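Side-chain contacts in CsoZ (Staphylococcus aureus, PDB 6FF1), which probably binds copper and passes it on to partner proteins, as expected of a small metallochaperone with a heavy-metal-associated domain: residues A[16-21]-A[36-41]; A[5-10]-A[58-63]; A[23-28]-A[43-48]. All coordinates share one frame; numbering follows the deposited sequence.

Interaction 1 of 3, residues A[16-21]-A[36-41]; sequences EQVSQL and INIIDG
Val18 sets CG1 anti to its backbone nitrogen (chi1 167°) and CG2 anti to its carbonyl carbon, which spreads the two methyls toward Ile36 and Ile38, while Ile36 keeps CG1 anti to its carbonyl carbon and extends it into CD1. The setting is the beta-alpha-beta-beta-alpha-beta fold of heavy-metal-associated domains: helix 15-26 lies over the sheet, and residues 36-41 run from the end of strand 31-36 into the turn before strand 42-47. Val18 CG1 rests against Ile36 CB at 4.0 Å, the two side chains sliding past each other in opposite senses. Val18 CG2 meets Ile38 CD1 at 3.8 Å, where the side chains cross at about a right angle and CG1 of Ile38 is equally near. One helical turn further on, Leu21 receives the tip of Ile36: the CD1 methyl of Ile36 lies 3.7 Å from Leu21 CD2, with the leucine CG scarcely farther. Burial is graded along this line, from Leu21 in the interior through the partly covered Val18 to Ile38 near solvent, and Ile12 of the preceding loop packs on both Val18 and Leu21. Ile38 also lies about 6 Å, side chain to side chain, from Glu13, seen to bind calcium in a structure of this protein, though none is bound to this chain in the model. No hydrogen bond runs between residues 16-21 and 36-41. The turn is braced from within by an Asx motif, in which Asp40 N donates to Asn37 OD1 over 3.1 Å, approaching from above the carbonyl plane.

Interaction 2 of 3, residues A[5-10]-A[58-63]; sequences NTIYTA and KEIYDE
Ile60 sets its CD1 methyl against both arms of Ile7, 4.0 Å from Ile7 CG2 and 4.1 Å from Ile7 CD1. This is helix-on-sheet packing in the ferredoxin-like fold of heavy-metal-associated domains, with helix 53-62 resting on strand 3-10, an inner strand of the antiparallel sheet. The second branch of Ile60 is also used: its CG2 meets Thr9 CG2 at 4.0 Å, the two side chains crossing at about a right angle. The threonine torsion explains this choice. With chi1 at 75°, Thr9 directs its methyl anti to the carbonyl carbon and toward the helix, while OG1 is turned to a different partner, the backbone oxygen of Gly41, to which it is hydrogen-bonded. A buried hydroxyl is thereby satisfied, and an apolar surface is left for the isoleucine. All three touching residues are buried, and Ile25 of helix 15-26 and Ile67 of strand 66-68 also pack on Ile60, which thus bridges both helices and the sheet. On the exposed side of the helix, Lys58 and Asp62, one turn apart, form a salt bridge in which Lys58 NZ stands 2.9 Å from Asp62 OD2, on the syn lone pair of that oxygen.

Interaction 3 of 3, residues A[23-28]-A[43-48]; sequences ERISNM and VTVSYE
Ile25 is the one residue of 23-28 that touches 43-48, and it does so with two separate methyls. Its long arm runs tip to tip into Val43, with Ile25 CD1 4.2 Å from Val43 CG1. The short branch, CG2, meets Val45 CG1 at 4.1 Å, the side chains crossing at about a right angle. A chi1 of -64° puts CG2 of Ile25 anti to the backbone nitrogen and CG1 anti to the carbonyl carbon; the extended chi2 of 175° then carries CD1 on to Val43, while CG2 is left for Val45. The buried part is entirely apolar, and Val31 and Val34 of strand 31-36 also pack on Ile25. The outer side of the helix end is looser and polar: exposed Asn27 offers ND2 to Glu23 OE2 in a weak hydrogen bond of 3.3 Å, and Arg24, also exposed, makes a salt bridge with Glu59 of the other helix. At the far end of the strand segment, Tyr47 packs on Leu53 and Ile56 rather than on residues 23-28. One helix isoleucine set over valines of an inner strand, with the second helix alongside, belongs to the two-layer alpha/beta sandwich of the heavy-metal-associated domain.

All three contacts are apolar and lack hydrogen bonds between their segments, yet they differ in depth. Interactions 2 and 3 form the buried centre, where the two helices press on the neighbouring inner strands 3-10 and 42-47; Ile7 N and Val43 O, 2.7 Å apart, probably join these strands by a hydrogen bond. Interaction 1 shares helix 15-26 with interaction 3 but is only partly buried and grades into the surface at a turn. Packing of Ile36 CG1 on Val43 CG2 at 3.9 Å continues that contact into the core. Interaction 1 also meets interaction 2 where Leu21 CD1 lies 4.1 Å from Ile60 CG1, an apolar touch between the two helices.

Interaction 1 of 3, residues A[16-21]-A[36-41]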
ATOM      1  N   GLU A  16       0.421  14.534   1.180  1.00 14.65           N
ATOM      2  CA  GLU A  16       1.037  14.146   2.405  1.00 16.76           C
ATOM      3  C   GLU A  16       0.600  12.720   2.796  1.00 14.88           C
ATOM      4  O   GLU A  16       1.431  11.901   3.253  1.00 16.77           O
ATOM      5  CB  GLU A  16       0.732  15.117   3.536  1.00 19.21           C
ATOM      6  CG  GLU A  16       1.258  14.742   4.926  1.00 29.10           C
ATOM      7  CD  GLU A  16       1.072  15.914   5.943  1.00 47.66           C
ATOM      8  OE1 GLU A  16       0.719  17.053   5.512  1.00 73.76           O
ATOM      9  OE2 GLU A  16       1.275  15.706   7.173  1.00 66.89           O
ATOM     10  N   GLN A  17      -0.675  12.437   2.648  1.00 13.70           N
ATOM     11  CA  GLN A  17      -1.165  11.097   2.913  1.00 13.02           C
ATOM     12  C   GLN A  17      -0.486  10.082   2.051  1.00 12.57           C
ATOM     13  O   GLN A  17      -0.116   8.990   2.519  1.00 13.52           O
ATOM     14  CB  GLN A  17      -2.637  11.048   2.762  1.00 13.09           C
ATOM     15  CG  GLN A  17      -3.452  11.740   3.840  1.00 13.25           C
ATOM     16  CD  GLN A  17      -4.915  11.820   3.533  1.00 14.08           C
ATOM     17  OE1 GLN A  17      -5.287  11.917   2.371  1.00 17.73           O
ATOM     18  NE2 GLN A  17      -5.765  11.787   4.541  1.00 15.86           N
ATOM     19  N   VAL A  18      -0.337  10.389   0.762  1.00 12.48           N
ATOM     20  CA  VAL A  18       0.304   9.502  -0.168  1.00 12.22           C
ATOM     21  C   VAL A  18       1.743   9.249   0.238  1.00 14.12           C
ATOM     22  O   VAL A  18       2.213   8.110   0.234  1.00 14.50           O
ATOM     23  CB  VAL A  18       0.216  10.018  -1.615  1.00 13.84           C
ATOM     24  CG1 VAL A  18       1.150   9.250  -2.523  1.00 14.61           C
ATOM     25  CG2 VAL A  18      -1.202  10.034  -2.102  1.00 14.42           C
ATOM     26  N   SER A  19       2.455  10.312   0.550  1.00 14.07           N
ATOM     27  CA  SER A  19       3.837  10.211   0.949  1.00 16.76           C
ATOM     28  C   SER A  19       4.015   9.336   2.174  1.00 14.98           C
ATOM     29  O   SER A  19       4.901   8.445   2.183  1.00 16.03           O
ATOM     30  CB  SER A  19       4.440  11.614   1.195  1.00 20.82           C
ATOM     31  OG  SER A  19       4.428  12.333  -0.017  1.00 33.38           O
ATOM     32  N   GLN A  20       3.201   9.553   3.174  1.00 14.82           N
ATOM     33  CA  GLN A  20       3.303   8.803   4.418  1.00 15.31           C
ATOM     34  C   GLN A  20       3.008   7.323   4.200  1.00 14.43           C
ATOM     35  O   GLN A  20       3.753   6.466   4.702  1.00 15.46           O
ATOM     36  CB  GLN A  20       2.392   9.360   5.488  1.00 16.94           C
ATOM     37  CG  GLN A  20       2.304   8.534   6.780  1.00 26.04           C
ATOM     38  CD  GLN A  20       3.603   8.301   7.558  1.00 41.13           C
ATOM     39  OE1 GLN A  20       4.715   8.674   7.128  1.00 54.07           O
ATOM     40  NE2 GLN A  20       3.467   7.631   8.710  1.00 46.78           N
ATOM     41  N   LEU A  21       1.961   7.008   3.465  1.00 12.69           N
ATOM     42  CA  LEU A  21       1.612   5.625   3.248  1.00 12.33           C
ATOM     43  C   LEU A  21       2.621   4.949   2.358  1.00 12.53           C
ATOM     44  O   LEU A  21       3.000   3.780   2.578  1.00 13.61           O
ATOM     45  CB  LEU A  21       0.215   5.542   2.667  1.00 13.28           C
ATOM     46  CG  LEU A  21      -0.307   4.134   2.436  1.00 12.96           C
ATOM     47  CD1 LEU A  21      -0.408   3.361   3.733  1.00 12.99           C
ATOM     48  CD2 LEU A  21      -1.644   4.180   1.733  1.00 13.77           C
ATOM     49  N   ILE A  36       1.511   4.738  -5.440  1.00 13.04           N
ATOM     50  CA  ILE A  36       0.181   5.092  -5.082  1.00 12.89           C
ATOM     51  C   ILE A  36      -0.321   6.154  -6.050  1.00 13.87           C
ATOM     52  O   ILE A  36       0.300   7.181  -6.198  1.00 17.15           O
ATOM     53  CB  ILE A  36       0.082   5.579  -3.692  1.00 17.31           C
ATOM     54  CG1 ILE A  36       0.688   4.520  -2.731  1.00 17.37           C
ATOM     55  CG2 ILE A  36      -1.349   5.927  -3.352  1.00 18.58           C
ATOM     56  CD1 ILE A  36       0.514   4.802  -1.260  1.00 20.83           C
ATOM     57  N   ASN A  37      -1.441   5.879  -6.698  1.00 13.12           N
ATOM     58  CA  ASN A  37      -2.092   6.824  -7.596  1.00 13.71           C
ATOM     59  C   ASN A  37      -3.164   7.538  -6.830  1.00 13.41           C
ATOM     60  O   ASN A  37      -4.183   6.964  -6.436  1.00 14.61           O
ATOM     61  CB  ASN A  37      -2.643   6.086  -8.780  1.00 16.16           C
ATOM     62  CG  ASN A  37      -3.301   6.987  -9.819  1.00 18.54           C
ATOM     63  OD1 ASN A  37      -4.038   7.882  -9.490  1.00 20.05           O
ATOM     64  ND2 ASN A  37      -3.116   6.650 -11.071  1.00 24.19           N
ATOM     65  N   ILE A  38      -2.969   8.847  -6.615  1.00 14.55           N
ATOM     66  CA  ILE A  38      -3.910   9.581  -5.811  1.00 14.78           C
ATOM     67  C   ILE A  38      -5.273   9.760  -6.465  1.00 15.84           C
ATOM     68  O   ILE A  38      -6.277   9.915  -5.765  1.00 17.90           O
ATOM     69  CB  ILE A  38      -3.286  10.960  -5.411  1.00 14.98           C
ATOM     70  CG1 ILE A  38      -4.011  11.583  -4.229  1.00 16.34           C
ATOM     71  CG2 ILE A  38      -3.226  11.905  -6.568  1.00 14.74           C
ATOM     72  CD1 ILE A  38      -3.299  12.804  -3.705  1.00 17.15           C
ATOM     73  N   ILE A  39      -5.327   9.750  -7.777  1.00 13.74           N
ATOM     74  CA  ILE A  39      -6.624   9.938  -8.419  1.00 14.75           C
ATOM     75  C   ILE A  39      -7.539   8.719  -8.260  1.00 14.91           C
ATOM     76  O   ILE A  39      -8.694   8.839  -7.840  1.00 18.45           O
ATOM     77  CB  ILE A  39      -6.457  10.256  -9.919  1.00 16.99           C
ATOM     78  CG1 ILE A  39      -5.713  11.580 -10.090  1.00 19.58           C
ATOM     79  CG2 ILE A  39      -7.854  10.283 -10.575  1.00 19.04           C
ATOM     80  CD1 ILE A  39      -5.313  11.850 -11.488  1.00 21.05           C
ATOM     81  N   ASP A  40      -6.983   7.550  -8.533  1.00 14.04           N
ATOM     82  CA  ASP A  40      -7.789   6.386  -8.519  1.00 14.75           C
ATOM     83  C   ASP A  40      -7.669   5.499  -7.290  1.00 13.41           C
ATOM     84  O   ASP A  40      -8.401   4.538  -7.177  1.00 15.85           O
ATOM     85  CB  ASP A  40      -7.692   5.592  -9.775  1.00 16.81           C
ATOM     86  CG  ASP A  40      -6.337   5.021 -10.026  1.00 16.60           C
ATOM     87  OD1 ASP A  40      -5.563   4.827  -9.078  1.00 17.15           O
ATOM     88  OD2 ASP A  40      -5.999   4.769 -11.227  1.00 22.60           O
ATOM     89  N   GLY A  41      -6.772   5.843  -6.377  1.00 12.44           N
ATOM     90  CA  GLY A  41      -6.609   5.103  -5.161  1.00 12.80           C
ATOM     91  C   GLY A  41      -5.863   3.798  -5.295  1.00 11.69           C
ATOM     92  O   GLY A  41      -5.754   3.046  -4.296  1.00 13.24           O
TER

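Interaction 2 of 3, residues A[5-10]-A[58-63]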
ATOM      1  N   ASN A   5       0.714  -6.951  -6.495  1.00 14.25           N
ATOM      2  CA  ASN A   5      -0.725  -6.703  -6.349  1.00 14.75           C
ATOM      3  C   ASN A   5      -1.041  -5.250  -6.584  1.00 13.90           C
ATOM      4  O   ASN A   5      -0.227  -4.345  -6.275  1.00 14.61           O
ATOM      5  CB  ASN A   5      -1.207  -6.998  -4.941  1.00 17.21           C
ATOM      6  CG  ASN A   5      -1.389  -8.416  -4.626  1.00 18.42           C
ATOM      7  OD1 ASN A   5      -0.445  -9.163  -4.449  1.00 20.24           O
ATOM      8  ND2 ASN A   5      -2.662  -8.818  -4.518  1.00 20.34           N
ATOM      9  N   THR A   6      -2.236  -5.036  -7.097  1.00 12.95           N
ATOM     10  CA  THR A   6      -2.881  -3.721  -7.081  1.00 12.95           C
ATOM     11  C   THR A   6      -3.939  -3.767  -6.021  1.00 12.62           C
ATOM     12  O   THR A   6      -4.800  -4.635  -6.045  1.00 15.11           O
ATOM     13  CB  THR A   6      -3.445  -3.377  -8.437  1.00 15.27           C
ATOM     14  OG1 THR A   6      -2.406  -3.434  -9.414  1.00 20.31           O
ATOM     15  CG2 THR A   6      -4.098  -1.995  -8.399  1.00 17.51           C
ATOM     16  N   ILE A   7      -3.835  -2.881  -5.068  1.00 12.11           N
ATOM     17  CA  ILE A   7      -4.757  -2.752  -3.961  1.00 11.64           C
ATOM     18  C   ILE A   7      -5.609  -1.530  -4.214  1.00 11.58           C
ATOM     19  O   ILE A   7      -5.049  -0.430  -4.456  1.00 13.21           O
ATOM     20  CB  ILE A   7      -4.035  -2.653  -2.626  1.00 12.80           C
ATOM     21  CG1 ILE A   7      -3.083  -3.828  -2.431  1.00 14.35           C
ATOM     22  CG2 ILE A   7      -5.030  -2.502  -1.517  1.00 12.66           C
ATOM     23  CD1 ILE A   7      -2.120  -3.667  -1.273  1.00 14.10           C
ATOM     24  N   TYR A   8      -6.916  -1.689  -4.173  1.00 11.15           N
ATOM     25  CA  TYR A   8      -7.832  -0.614  -4.529  1.00 11.80           C
ATOM     26  C   TYR A   8      -8.335   0.047  -3.280  1.00 11.63           C
ATOM     27  O   TYR A   8      -9.140  -0.487  -2.540  1.00 12.84           O
ATOM     28  CB  TYR A   8      -8.978  -1.160  -5.367  1.00 12.11           C
ATOM     29  CG  TYR A   8      -8.522  -1.662  -6.700  1.00 12.64           C
ATOM     30  CD1 TYR A   8      -7.961  -2.946  -6.829  1.00 14.45           C
ATOM     31  CD2 TYR A   8      -8.602  -0.858  -7.832  1.00 13.41           C
ATOM     32  CE1 TYR A   8      -7.521  -3.397  -8.060  1.00 17.31           C
ATOM     33  CE2 TYR A   8      -8.187  -1.356  -9.056  1.00 16.14           C
ATOM     34  CZ  TYR A   8      -7.645  -2.610  -9.150  1.00 16.90           C
ATOM     35  OH  TYR A   8      -7.226  -3.093 -10.387  1.00 23.34           O
ATOM     36  N   THR A   9      -7.745   1.190  -2.978  1.00 13.53           N
ATOM     37  CA  THR A   9      -8.048   1.902  -1.736  1.00 13.07           C
ATOM     38  C   THR A   9      -9.084   2.974  -1.956  1.00 12.90           C
ATOM     39  O   THR A   9      -9.338   3.396  -3.094  1.00 14.44           O
ATOM     40  CB  THR A   9      -6.835   2.528  -1.086  1.00 13.14           C
ATOM     41  OG1 THR A   9      -6.440   3.692  -1.794  1.00 12.96           O
ATOM     42  CG2 THR A   9      -5.692   1.545  -0.996  1.00 14.33           C
ATOM     43  N   ALA A  10      -9.605   3.483  -0.855  1.00 14.11           N
ATOM     44  CA  ALA A  10     -10.431   4.661  -0.801  1.00 15.08           C
ATOM     45  C   ALA A  10     -10.012   5.450   0.417  1.00 16.13           C
ATOM     46  O   ALA A  10      -9.658   4.876   1.467  1.00 16.73           O
ATOM     47  CB  ALA A  10     -11.892   4.252  -0.727  1.00 19.49           C
ATOM     48  N   LYS A  58      -3.150  -4.231   6.276  1.00 12.55           N
ATOM     49  CA  LYS A  58      -3.315  -3.783   7.627  1.00 13.44           C
ATOM     50  C   LYS A  58      -2.734  -2.373   7.791  1.00 14.08           C
ATOM     51  O   LYS A  58      -3.304  -1.552   8.495  1.00 15.22           O
ATOM     52  CB  LYS A  58      -2.655  -4.759   8.580  1.00 14.80           C
ATOM     53  CG  LYS A  58      -2.678  -4.297  10.023  1.00 19.31           C
ATOM     54  CD  LYS A  58      -2.112  -5.306  11.012  1.00 21.87           C
ATOM     55  CE  LYS A  58      -2.375  -4.888  12.454  1.00 30.72           C
ATOM     56  NZ  LYS A  58      -1.624  -3.691  12.860  1.00 39.06           N
ATOM     57  N   GLU A  59      -1.596  -2.108   7.175  1.00 13.56           N
ATOM     58  CA  GLU A  59      -1.024  -0.761   7.263  1.00 15.31           C
ATOM     59  C   GLU A  59      -1.925   0.282   6.638  1.00 13.20           C
ATOM     60  O   GLU A  59      -2.110   1.372   7.193  1.00 15.00           O
ATOM     61  CB  GLU A  59       0.337  -0.712   6.616  1.00 14.71           C
ATOM     62  CG  GLU A  59       0.998   0.656   6.662  1.00 16.10           C
ATOM     63  CD  GLU A  59       1.230   1.186   8.053  1.00 19.13           C
ATOM     64  OE1 GLU A  59       1.495   0.405   8.978  1.00 20.74           O
ATOM     65  OE2 GLU A  59       1.277   2.415   8.283  1.00 19.56           O
ATOM     66  N   ILE A  60      -2.542  -0.082   5.516  1.00 12.50           N
ATOM     67  CA  ILE A  60      -3.531   0.813   4.882  1.00 12.06           C
ATOM     68  C   ILE A  60      -4.635   1.140   5.830  1.00 11.98           C
ATOM     69  O   ILE A  60      -5.034   2.285   5.976  1.00 14.10           O
ATOM     70  CB  ILE A  60      -3.951   0.249   3.550  1.00 12.21           C
ATOM     71  CG1 ILE A  60      -2.753   0.187   2.604  1.00 12.44           C
ATOM     72  CG2 ILE A  60      -5.113   1.027   2.941  1.00 12.99           C
ATOM     73  CD1 ILE A  60      -2.995  -0.642   1.321  1.00 11.91           C
ATOM     74  N   TYR A  61      -5.212   0.102   6.440  1.00 12.72           N
ATOM     75  CA  TYR A  61      -6.268   0.288   7.391  1.00 14.02           C
ATOM     76  C   TYR A  61      -5.825   1.058   8.638  1.00 15.23           C
ATOM     77  O   TYR A  61      -6.563   1.898   9.175  1.00 17.30           O
ATOM     78  CB  TYR A  61      -6.905  -1.063   7.785  1.00 14.09           C
ATOM     79  CG  TYR A  61      -8.029  -1.416   6.872  1.00 14.45           C
ATOM     80  CD1 TYR A  61      -7.771  -1.818   5.587  1.00 15.11           C
ATOM     81  CD2 TYR A  61      -9.330  -1.254   7.253  1.00 16.93           C
ATOM     82  CE1 TYR A  61      -8.799  -2.062   4.710  1.00 15.76           C
ATOM     83  CE2 TYR A  61     -10.372  -1.534   6.377  1.00 16.83           C
ATOM     84  CZ  TYR A  61     -10.086  -1.885   5.100  1.00 15.50           C
ATOM     85  OH  TYR A  61     -11.072  -2.107   4.158  1.00 17.14           O
ATOM     86  N   ASP A  62      -4.629   0.763   9.115  1.00 14.87           N
ATOM     87  CA  ASP A  62      -4.122   1.472  10.299  1.00 17.24           C
ATOM     88  C   ASP A  62      -3.982   2.964  10.093  1.00 17.41           C
ATOM     89  O   ASP A  62      -4.106   3.756  11.036  1.00 21.88           O
ATOM     90  CB  ASP A  62      -2.784   0.885  10.748  1.00 19.31           C
ATOM     91  CG  ASP A  62      -2.931  -0.480  11.410  1.00 23.78           C
ATOM     92  OD1 ASP A  62      -4.074  -0.898  11.721  1.00 26.26           O
ATOM     93  OD2 ASP A  62      -1.881  -1.097  11.589  1.00 28.77           O
ATOM     94  N   GLU A  63      -3.719   3.361   8.852  1.00 16.62           N
ATOM     95  CA  GLU A  63      -3.626   4.776   8.506  1.00 17.13           C
ATOM     96  C   GLU A  63      -4.966   5.437   8.247  1.00 17.53           C
ATOM     97  O   GLU A  63      -4.985   6.641   7.964  1.00 20.18           O
ATOM     98  CB  GLU A  63      -2.635   4.972   7.349  1.00 17.42           C
ATOM     99  CG  GLU A  63      -1.259   4.545   7.732  1.00 17.61           C
ATOM    100  CD  GLU A  63      -0.182   5.010   6.793  1.00 17.73           C
ATOM    101  OE1 GLU A  63      -0.376   5.974   6.047  1.00 20.46           O
ATOM    102  OE2 GLU A  63       0.887   4.366   6.702  1.00 18.56           O
TER

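Interaction 3 of 3, residues A[23-28]-A[43-48]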
ATOM      1  N   GLU A  23       5.815   5.585   2.191  1.00 13.57           N
ATOM      2  CA  GLU A  23       6.984   5.297   2.996  1.00 15.79           C
ATOM      3  C   GLU A  23       6.751   4.134   3.950  1.00 14.10           C
ATOM      4  O   GLU A  23       7.596   3.251   4.046  1.00 14.74           O
ATOM      5  CB  GLU A  23       7.404   6.579   3.766  1.00 17.79           C
ATOM      6  CG  GLU A  23       8.642   6.393   4.575  1.00 22.75           C
ATOM      7  CD  GLU A  23       9.958   6.583   3.799  1.00 40.46           C
ATOM      8  OE1 GLU A  23       9.953   6.508   2.546  1.00 51.68           O
ATOM      9  OE2 GLU A  23      11.011   6.825   4.454  1.00 63.41           O
ATOM     10  N   ARG A  24       5.632   4.144   4.639  1.00 13.08           N
ATOM     11  CA  ARG A  24       5.306   3.093   5.583  1.00 13.25           C
ATOM     12  C   ARG A  24       5.228   1.730   4.893  1.00 13.49           C
ATOM     13  O   ARG A  24       5.790   0.751   5.412  1.00 15.07           O
ATOM     14  CB  ARG A  24       4.061   3.383   6.365  1.00 15.58           C
ATOM     15  CG  ARG A  24       4.209   4.511   7.357  1.00 18.80           C
ATOM     16  CD  ARG A  24       4.791   3.987   8.657  1.00 21.94           C
ATOM     17  NE  ARG A  24       3.964   3.004   9.300  1.00 26.33           N
ATOM     18  CZ  ARG A  24       4.297   2.330  10.371  1.00 27.15           C
ATOM     19  NH1 ARG A  24       5.418   2.620  11.025  1.00 36.37           N
ATOM     20  NH2 ARG A  24       3.502   1.407  10.883  1.00 35.39           N
ATOM     21  N   ILE A  25       4.532   1.642   3.764  1.00 11.72           N
ATOM     22  CA  ILE A  25       4.474   0.389   3.083  1.00 12.24           C
ATOM     23  C   ILE A  25       5.841   0.016   2.532  1.00 12.16           C
ATOM     24  O   ILE A  25       6.319  -1.137   2.699  1.00 12.64           O
ATOM     25  CB  ILE A  25       3.436   0.406   1.975  1.00 12.46           C
ATOM     26  CG1 ILE A  25       2.035   0.594   2.566  1.00 12.29           C
ATOM     27  CG2 ILE A  25       3.533  -0.856   1.149  1.00 13.55           C
ATOM     28  CD1 ILE A  25       0.968   0.748   1.491  1.00 13.44           C
ATOM     29  N   SER A  26       6.550   0.939   1.912  1.00 11.93           N
ATOM     30  CA  SER A  26       7.815   0.645   1.285  1.00 12.53           C
ATOM     31  C   SER A  26       8.817   0.109   2.304  1.00 12.54           C
ATOM     32  O   SER A  26       9.641  -0.706   1.961  1.00 13.47           O
ATOM     33  CB  SER A  26       8.459   1.901   0.683  1.00 14.24           C
ATOM     34  OG  SER A  26       7.719   2.312  -0.434  1.00 16.15           O
ATOM     35  N   ASN A  27       8.786   0.625   3.492  1.00 11.87           N
ATOM     36  CA  ASN A  27       9.744   0.257   4.521  1.00 14.27           C
ATOM     37  C   ASN A  27       9.457  -1.015   5.268  1.00 14.05           C
ATOM     38  O   ASN A  27      10.292  -1.490   6.053  1.00 15.52           O
ATOM     39  CB  ASN A  27       9.999   1.408   5.484  1.00 14.76           C
ATOM     40  CG  ASN A  27      10.737   2.584   4.784  1.00 16.18           C
ATOM     41  OD1 ASN A  27      11.255   2.447   3.687  1.00 18.74           O
ATOM     42  ND2 ASN A  27      10.702   3.705   5.416  1.00 20.01           N
ATOM     43  N   MET A  28       8.309  -1.637   4.973  1.00 12.41           N
ATOM     44  CA  MET A  28       8.087  -2.968   5.470  1.00 12.72           C
ATOM     45  C   MET A  28       9.110  -3.901   4.848  1.00 12.65           C
ATOM     46  O   MET A  28       9.390  -3.849   3.661  1.00 12.56           O
ATOM     47  CB  MET A  28       6.680  -3.432   5.090  1.00 13.84           C
ATOM     48  CG  MET A  28       5.617  -2.649   5.767  1.00 14.94           C
ATOM     49  SD  MET A  28       3.978  -3.106   5.127  1.00 16.65           S
ATOM     50  CE  MET A  28       3.799  -4.695   5.693  1.00 22.12           C
ATOM     51  N   VAL A  43      -2.959   1.250  -5.215  1.00 12.54           N
ATOM     52  CA  VAL A  43      -1.666   1.062  -4.603  1.00 12.71           C
ATOM     53  C   VAL A  43      -1.076  -0.155  -5.222  1.00 13.04           C
ATOM     54  O   VAL A  43      -1.613  -1.270  -5.072  1.00 15.92           O
ATOM     55  CB  VAL A  43      -1.810   0.903  -3.079  1.00 14.50           C
ATOM     56  CG1 VAL A  43      -0.483   0.554  -2.435  1.00 16.38           C
ATOM     57  CG2 VAL A  43      -2.430   2.127  -2.463  1.00 16.57           C
ATOM     58  N   THR A  44      -0.023  -0.010  -5.992  1.00 12.76           N
ATOM     59  CA  THR A  44       0.651  -1.159  -6.597  0.50 13.33           C
ATOM     60  C   THR A  44       1.879  -1.472  -5.815  1.00 12.86           C
ATOM     61  O   THR A  44       2.676  -0.571  -5.513  1.00 14.69           O
ATOM     62  CB  THR A  44       1.058  -0.964  -8.070  0.50 15.94           C
ATOM     63  OG1 THR A  44       1.881   0.197  -8.210  0.50 21.61           O
ATOM     64  CG2 THR A  44      -0.185  -0.817  -8.937  0.50 16.96           C
ATOM     65  N   VAL A  45       2.061  -2.743  -5.491  1.00 12.85           N
ATOM     66  CA  VAL A  45       3.103  -3.160  -4.585  1.00 12.37           C
ATOM     67  C   VAL A  45       3.729  -4.429  -5.123  1.00 12.38           C
ATOM     68  O   VAL A  45       3.035  -5.323  -5.548  1.00 14.38           O
ATOM     69  CB  VAL A  45       2.542  -3.356  -3.194  1.00 14.76           C
ATOM     70  CG1 VAL A  45       2.072  -2.149  -2.485  1.00 22.92           C
ATOM     71  CG2 VAL A  45       1.443  -4.345  -3.134  1.00 16.50           C
ATOM     72  N   SER A  46       5.055  -4.519  -5.021  1.00 12.71           N
ATOM     73  CA  SER A  46       5.814  -5.732  -5.258  1.00 12.83           C
ATOM     74  C   SER A  46       6.481  -6.125  -3.964  1.00 12.07           C
ATOM     75  O   SER A  46       7.099  -5.296  -3.275  1.00 13.45           O
ATOM     76  CB  SER A  46       6.883  -5.519  -6.318  1.00 17.07           C
ATOM     77  OG  SER A  46       6.278  -5.169  -7.513  1.00 22.99           O
ATOM     78  N   TYR A  47       6.287  -7.387  -3.567  1.00 12.34           N
ATOM     79  CA  TYR A  47       6.692  -7.765  -2.236  1.00 13.80           C
ATOM     80  C   TYR A  47       6.934  -9.274  -2.146  1.00 13.44           C
ATOM     81  O   TYR A  47       6.476 -10.049  -2.963  1.00 16.37           O
ATOM     82  CB  TYR A  47       5.595  -7.407  -1.218  1.00 13.22           C
ATOM     83  CG  TYR A  47       4.287  -8.101  -1.451  1.00 12.87           C
ATOM     84  CD1 TYR A  47       3.381  -7.581  -2.313  1.00 14.11           C
ATOM     85  CD2 TYR A  47       3.983  -9.321  -0.868  1.00 14.25           C
ATOM     86  CE1 TYR A  47       2.203  -8.254  -2.637  1.00 15.26           C
ATOM     87  CE2 TYR A  47       2.823  -9.963  -1.161  1.00 15.17           C
ATOM     88  CZ  TYR A  47       1.922  -9.424  -2.022  1.00 15.28           C
ATOM     89  OH  TYR A  47       0.749 -10.128  -2.285  1.00 17.55           O
ATOM     90  N   GLU A  48       7.639  -9.641  -1.113  1.00 13.46           N
ATOM     91  CA  GLU A  48       7.923 -11.022  -0.777  1.00 13.31           C
ATOM     92  C   GLU A  48       7.915 -11.198   0.716  1.00 14.88           C
ATOM     93  O   GLU A  48       8.104 -10.241   1.484  1.00 13.37           O
ATOM     94  CB  GLU A  48       9.260 -11.478  -1.336  1.00 15.31           C
ATOM     95  CG  GLU A  48      10.438 -10.709  -0.763  1.00 14.13           C
ATOM     96  CD  GLU A  48      11.763 -11.091  -1.422  1.00 15.55           C
ATOM     97  OE1 GLU A  48      12.446 -10.185  -1.927  1.00 16.46           O
ATOM     98  OE2 GLU A  48      12.136 -12.300  -1.432  1.00 18.09           O
TER